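Local coordinates for toll-like receptor 6, Variable lymphocyte receptor B (Mus musculus, PDB 3A79), which probably recognises bacterial diacylated lipopeptides together with Toll-like receptor 2, here as a receptor ectodomain fused to part of a hagfish lymphocyte receptor, at residues E301-K305 with N332-L336; R291-E295 with F319-L324. All coordinates share one frame; numbering follows the deposited sequence.

Interaction 1. Residues E301-K305 with N332-L336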
loop_
_atom_site.group_PDB
_atom_site.type_symbol
_atom_site.label_atom_id
_atom_site.label_comp_id
_atom_site.label_asym_id
_atom_site.label_seq_id
_atom_site.Cartn_x
_atom_site.Cartn_y
_atom_site.Cartn_z
ATOM N N GLU B 301 3.118 35.504 14.019
ATOM C CA GLU B 301 3.636 35.125 15.325
ATOM C C GLU B 301 2.537 34.472 16.146
ATOM O O GLU B 301 1.440 35.021 16.269
ATOM C CB GLU B 301 4.155 36.360 16.056
ATOM C CG GLU B 301 3.146 37.518 16.140
ATOM C CD GLU B 301 3.338 38.583 15.055
ATOM O OE1 GLU B 301 3.779 38.245 13.935
ATOM O OE2 GLU B 301 3.043 39.768 15.330
ATOM N N THR B 302 2.827 33.300 16.698
ATOM C CA THR B 302 1.831 32.557 17.466
ATOM C C THR B 302 2.445 31.893 18.689
ATOM O O THR B 302 3.644 31.643 18.727
ATOM C CB THR B 302 1.163 31.468 16.610
ATOM O OG1 THR B 302 0.319 30.653 17.434
ATOM C CG2 THR B 302 2.218 30.588 15.962
ATOM N N ALA B 303 1.620 31.610 19.688
ATOM C CA ALA B 303 2.086 30.877 20.855
ATOM C C ALA B 303 2.147 29.367 20.581
ATOM O O ALA B 303 2.864 28.625 21.266
ATOM C CB ALA B 303 1.202 31.174 22.052
ATOM N N LEU B 304 1.394 28.930 19.571
ATOM C CA LEU B 304 1.322 27.526 19.195
ATOM C C LEU B 304 2.671 26.843 19.044
ATOM O O LEU B 304 3.511 27.247 18.244
ATOM C CB LEU B 304 0.555 27.363 17.888
ATOM C CG LEU B 304 -0.897 26.912 17.985
ATOM C CD1 LEU B 304 -1.308 26.282 16.677
ATOM C CD2 LEU B 304 -1.077 25.923 19.109
ATOM N N LYS B 305 2.858 25.779 19.806
ATOM C CA LYS B 305 4.011 24.920 19.626
ATOM C C LYS B 305 3.619 23.697 18.801
ATOM O O LYS B 305 4.442 23.170 18.048
ATOM C CB LYS B 305 4.575 24.500 20.985
ATOM C CG LYS B 305 5.764 23.556 20.921
ATOM C CD LYS B 305 6.395 23.406 22.307
ATOM C CE LYS B 305 7.442 22.295 22.361
ATOM N NZ LYS B 305 7.916 22.104 23.760
ATOM N N ASN B 332 3.436 27.994 10.822
ATOM C CA ASN B 332 4.698 28.396 11.436
ATOM C C ASN B 332 4.840 27.945 12.885
ATOM O O ASN B 332 5.184 28.734 13.769
ATOM C CB ASN B 332 4.919 29.905 11.319
ATOM C CG ASN B 332 3.854 30.713 12.039
ATOM O OD1 ASN B 332 2.765 30.214 12.321
ATOM N ND2 ASN B 332 4.163 31.978 12.333
ATOM N N ILE B 333 4.586 26.661 13.108
ATOM C CA ILE B 333 4.751 26.055 14.415
ATOM C C ILE B 333 5.908 25.056 14.355
ATOM O O ILE B 333 6.415 24.772 13.277
ATOM C CB ILE B 333 3.459 25.362 14.837
ATOM C CG1 ILE B 333 3.047 24.336 13.778
ATOM C CG2 ILE B 333 2.358 26.393 15.028
ATOM C CD1 ILE B 333 1.561 24.039 13.756
ATOM N N LYS B 334 6.334 24.540 15.507
ATOM C CA LYS B 334 7.433 23.574 15.557
ATOM C C LYS B 334 6.994 22.132 15.320
ATOM O O LYS B 334 7.732 21.347 14.730
ATOM C CB LYS B 334 8.217 23.681 16.872
ATOM C CG LYS B 334 9.301 24.762 16.822
ATOM C CD LYS B 334 10.041 24.944 18.146
ATOM C CE LYS B 334 10.670 26.342 18.212
ATOM N NZ LYS B 334 11.017 26.791 19.599
ATOM N N MET B 335 5.796 21.777 15.771
ATOM C CA MET B 335 5.335 20.402 15.621
ATOM C C MET B 335 3.964 20.269 14.976
ATOM O O MET B 335 2.992 20.858 15.443
ATOM C CB MET B 335 5.326 19.704 16.971
ATOM C CG MET B 335 6.590 19.888 17.759
ATOM S SD MET B 335 6.290 19.411 19.457
ATOM C CE MET B 335 5.860 17.682 19.210
ATOM N N LEU B 336 3.904 19.482 13.902
ATOM C CA LEU B 336 2.652 19.138 13.240
ATOM C C LEU B 336 2.516 17.630 13.146
ATOM O O LEU B 336 3.369 16.976 12.556
ATOM C CB LEU B 336 2.601 19.720 11.833
ATOM C CG LEU B 336 1.312 19.395 11.075
ATOM C CD1 LEU B 336 0.102 19.923 11.825
ATOM C CD2 LEU B 336 1.343 19.955 9.666
#
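The side chains of Leu-304 and Ile-333 run alongside each other in the same sense, with Ile-333 CG2 resting 3.5 Å from Leu-304 CB. The isoleucine presents that methyl because CG2 is anti to its carbonyl carbon while CG1 (chi1 56°) sits between N and C; CG2 also lies 4.0 Å from Leu-304 CD1. Branched apolar residues suit this spot, since both are buried, Leu-304 packing on to Trp-274 and Leu-281 and Ile-333 on to Phe-355. Here two neighbouring turns of the Toll-like receptor 6 leucine-rich repeat solenoid enter their parallel strands: 301-305 leads into strand 306-314, and 332-336 runs into strand 335-339. The pairing opens at Lys-305 O, which receives Met-335 N at 3.0 Å, the donor nearly in line with the carbonyl (C=O...N 165°), and a weak second bond from Lys-334 N. Outside this junction, the extended chain of Lys-305 brings CE within 4.3 Å of Met-335 SD, the ammonium group bonding weakly to Tyr-280 OH. At the other end, the side chains of Thr-302 and Asn-332 cross at a slant, Thr-302 CG2 3.7 Å from Asn-332 OD1. A methyl meeting an oxygen, this is van der Waals contact; the hydrogen bond of OD1 comes from Trp-274 NE1. With OG1 anti to N (chi1 173°), threonine turns its methyl to the asparagine and its hydroxyl to Leu-304 N, 2.9 Å from OG1, closing an ST turn, and OG1 is also bonded to Trp-274 O.

Interaction 2. Residues R291-E295 with F319-L324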
loop_
_atom_site.group_PDB
_atom_site.type_symbol
_atom_site.label_atom_id
_atom_site.label_comp_id
_atom_site.label_asym_id
_atom_site.label_seq_id
_atom_site.Cartn_x
_atom_site.Cartn_y
_atom_site.Cartn_z
ATOM N N ARG B 291 -17.673 21.351 1.457
ATOM C CA ARG B 291 -16.867 21.717 0.309
ATOM C C ARG B 291 -15.493 22.081 0.826
ATOM O O ARG B 291 -15.326 22.389 2.001
ATOM C CB ARG B 291 -17.498 22.887 -0.455
ATOM C CG ARG B 291 -18.225 23.900 0.431
ATOM C CD ARG B 291 -19.200 24.790 -0.330
ATOM N NE ARG B 291 -18.515 25.502 -1.405
ATOM C CZ ARG B 291 -18.470 25.092 -2.672
ATOM N NH1 ARG B 291 -19.075 23.966 -3.035
ATOM N NH2 ARG B 291 -17.821 25.810 -3.582
ATOM N N ILE B 292 -14.503 22.018 -0.053
ATOM C CA ILE B 292 -13.166 22.472 0.274
ATOM C C ILE B 292 -12.696 23.462 -0.793
ATOM O O ILE B 292 -12.366 23.075 -1.914
ATOM C CB ILE B 292 -12.186 21.298 0.380
ATOM C CG1 ILE B 292 -12.673 20.283 1.417
ATOM C CG2 ILE B 292 -10.806 21.792 0.732
ATOM C CD1 ILE B 292 -11.745 19.062 1.590
ATOM N N ASP B 293 -12.698 24.747 -0.448
ATOM C CA ASP B 293 -12.284 25.793 -1.378
ATOM C C ASP B 293 -11.048 26.495 -0.853
ATOM O O ASP B 293 -10.575 26.194 0.255
ATOM C CB ASP B 293 -13.411 26.793 -1.612
ATOM C CG ASP B 293 -14.682 26.129 -2.117
ATOM O OD1 ASP B 293 -15.700 26.170 -1.393
ATOM O OD2 ASP B 293 -14.668 25.549 -3.226
ATOM N N ARG B 294 -10.504 27.405 -1.656
ATOM C CA ARG B 294 -9.337 28.166 -1.226
ATOM C C ARG B 294 -9.772 29.195 -0.195
ATOM O O ARG B 294 -10.567 30.085 -0.495
ATOM C CB ARG B 294 -8.636 28.844 -2.409
ATOM C CG ARG B 294 -7.356 28.151 -2.853
ATOM C CD ARG B 294 -6.765 28.786 -4.118
ATOM N NE ARG B 294 -7.350 28.262 -5.355
ATOM C CZ ARG B 294 -6.911 27.178 -5.991
ATOM N NH1 ARG B 294 -5.879 26.498 -5.500
ATOM N NH2 ARG B 294 -7.500 26.772 -7.112
ATOM N N GLU B 295 -9.262 29.059 1.026
ATOM C CA GLU B 295 -9.644 29.960 2.106
ATOM C C GLU B 295 -8.524 30.936 2.460
ATOM O O GLU B 295 -7.341 30.592 2.409
ATOM C CB GLU B 295 -10.075 29.163 3.341
ATOM C CG GLU B 295 -11.257 28.230 3.091
ATOM C CD GLU B 295 -12.566 28.966 2.881
ATOM O OE1 GLU B 295 -12.801 29.961 3.599
ATOM O OE2 GLU B 295 -13.362 28.547 2.008
ATOM N N PHE B 319 -12.057 18.484 -5.028
ATOM C CA PHE B 319 -11.587 19.774 -4.558
ATOM C C PHE B 319 -10.115 19.934 -4.870
ATOM O O PHE B 319 -9.415 18.950 -5.046
ATOM C CB PHE B 319 -11.809 19.891 -3.060
ATOM C CG PHE B 319 -11.051 18.892 -2.261
ATOM C CD1 PHE B 319 -9.783 19.189 -1.780
ATOM C CD2 PHE B 319 -11.607 17.656 -1.967
ATOM C CE1 PHE B 319 -9.073 18.257 -1.016
ATOM C CE2 PHE B 319 -10.907 16.726 -1.204
ATOM C CZ PHE B 319 -9.637 17.027 -0.728
ATOM N N SER B 320 -9.631 21.166 -4.941
ATOM C CA SER B 320 -8.210 21.350 -5.184
ATOM C C SER B 320 -7.405 20.989 -3.941
ATOM O O SER B 320 -7.525 21.639 -2.908
ATOM C CB SER B 320 -7.898 22.779 -5.610
ATOM O OG SER B 320 -6.494 22.967 -5.660
ATOM N N LYS B 321 -6.577 19.955 -4.040
ATOM C CA LYS B 321 -5.841 19.487 -2.872
ATOM C C LYS B 321 -4.891 20.551 -2.296
ATOM O O LYS B 321 -4.565 20.515 -1.104
ATOM C CB LYS B 321 -5.117 18.164 -3.158
ATOM C CG LYS B 321 -6.044 16.956 -3.295
ATOM C CD LYS B 321 -6.852 17.029 -4.592
ATOM C CE LYS B 321 -7.959 15.996 -4.614
ATOM N NZ LYS B 321 -8.319 15.644 -3.224
ATOM N N GLU B 322 -4.461 21.500 -3.128
ATOM C CA GLU B 322 -3.697 22.644 -2.626
ATOM C C GLU B 322 -4.489 23.343 -1.523
ATOM O O GLU B 322 -3.976 23.575 -0.426
ATOM C CB GLU B 322 -3.381 23.632 -3.748
ATOM C CG GLU B 322 -2.155 23.275 -4.567
ATOM C CD GLU B 322 -2.335 23.555 -6.062
ATOM O OE1 GLU B 322 -1.362 24.017 -6.703
ATOM O OE2 GLU B 322 -3.445 23.306 -6.598
ATOM N N ALA B 323 -5.753 23.639 -1.826
ATOM C CA ALA B 323 -6.641 24.397 -0.943
ATOM C C ALA B 323 -6.706 23.826 0.458
ATOM O O ALA B 323 -6.955 24.552 1.423
ATOM C CB ALA B 323 -8.038 24.476 -1.537
ATOM N N LEU B 324 -6.490 22.520 0.556
ATOM C CA LEU B 324 -6.539 21.816 1.825
ATOM C C LEU B 324 -5.140 21.682 2.416
ATOM O O LEU B 324 -4.928 22.066 3.558
ATOM C CB LEU B 324 -7.204 20.443 1.652
ATOM C CG LEU B 324 -7.042 19.386 2.755
ATOM C CD1 LEU B 324 -7.889 19.702 3.975
ATOM C CD2 LEU B 324 -7.401 18.025 2.226
#
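The Phe-319 ring is approached on both faces: Ile-292 CD1 stands over its centre on one, 3.6 Å from the centroid and 4° off the normal, a CH-pi contact, while Lys-321 NZ lies above the opposite face, displaced toward the rim. This is the outer, helix-bearing side of the leucine-rich repeat solenoid of Toll-like receptor 6, where the loop after strand 278-288 meets the start of helix 321-329. Isoleucine suits the place because its extended chain (chi2 180°) carries CD1 out to the middle of the ring while CG2, on the other branch, lies 3.8 Å from Phe-319 CD1 and 4.0 Å from Leu-324 CB. Trp-263 of helix 263-273 packs on both Ile-292 and Leu-324 and extends this apolar cluster. The second flat group, the Arg-294 guanidinium, has Glu-322 OE2 off its edge, with NH1 4.2 Å away, too far for a salt bridge; the two planes stand 77° apart. Ser-320 OG is nearer, 3.6 Å from NH1, in plain contact. The backbone of Phe-319 hydrogen-bonds to the bound peptide, and another protein chain packs against Lys-321 and Glu-322, so the contact borders both ligand and partner. Between the two flat groups a small residue lets the loop backbone come close to the helix: the methyl CB of Ala-323 faces Asp-293 O at 3.5 Å.

In the fold
Both contacts join the loop between strands 278-288 and 306-314 to the next turn of the solenoid, and their segments alternate along the chain, with centres about 22 Å apart and nearest atoms about 9 Å apart. Interaction 1 lies where strand 335-339 begins, and main-chain bonding extends the parallel pairing there over a small buried apolar pair. Interaction 2, farther from the chain centre, joins loop to helix 321-329 through side-chain packing and loosely placed opposite charges, with no bonding between the two backbones. Each is partly buried, apolar within and polar at its margin; interaction 1 has a glycan nearby, interaction 2 a peptide and another protein chain.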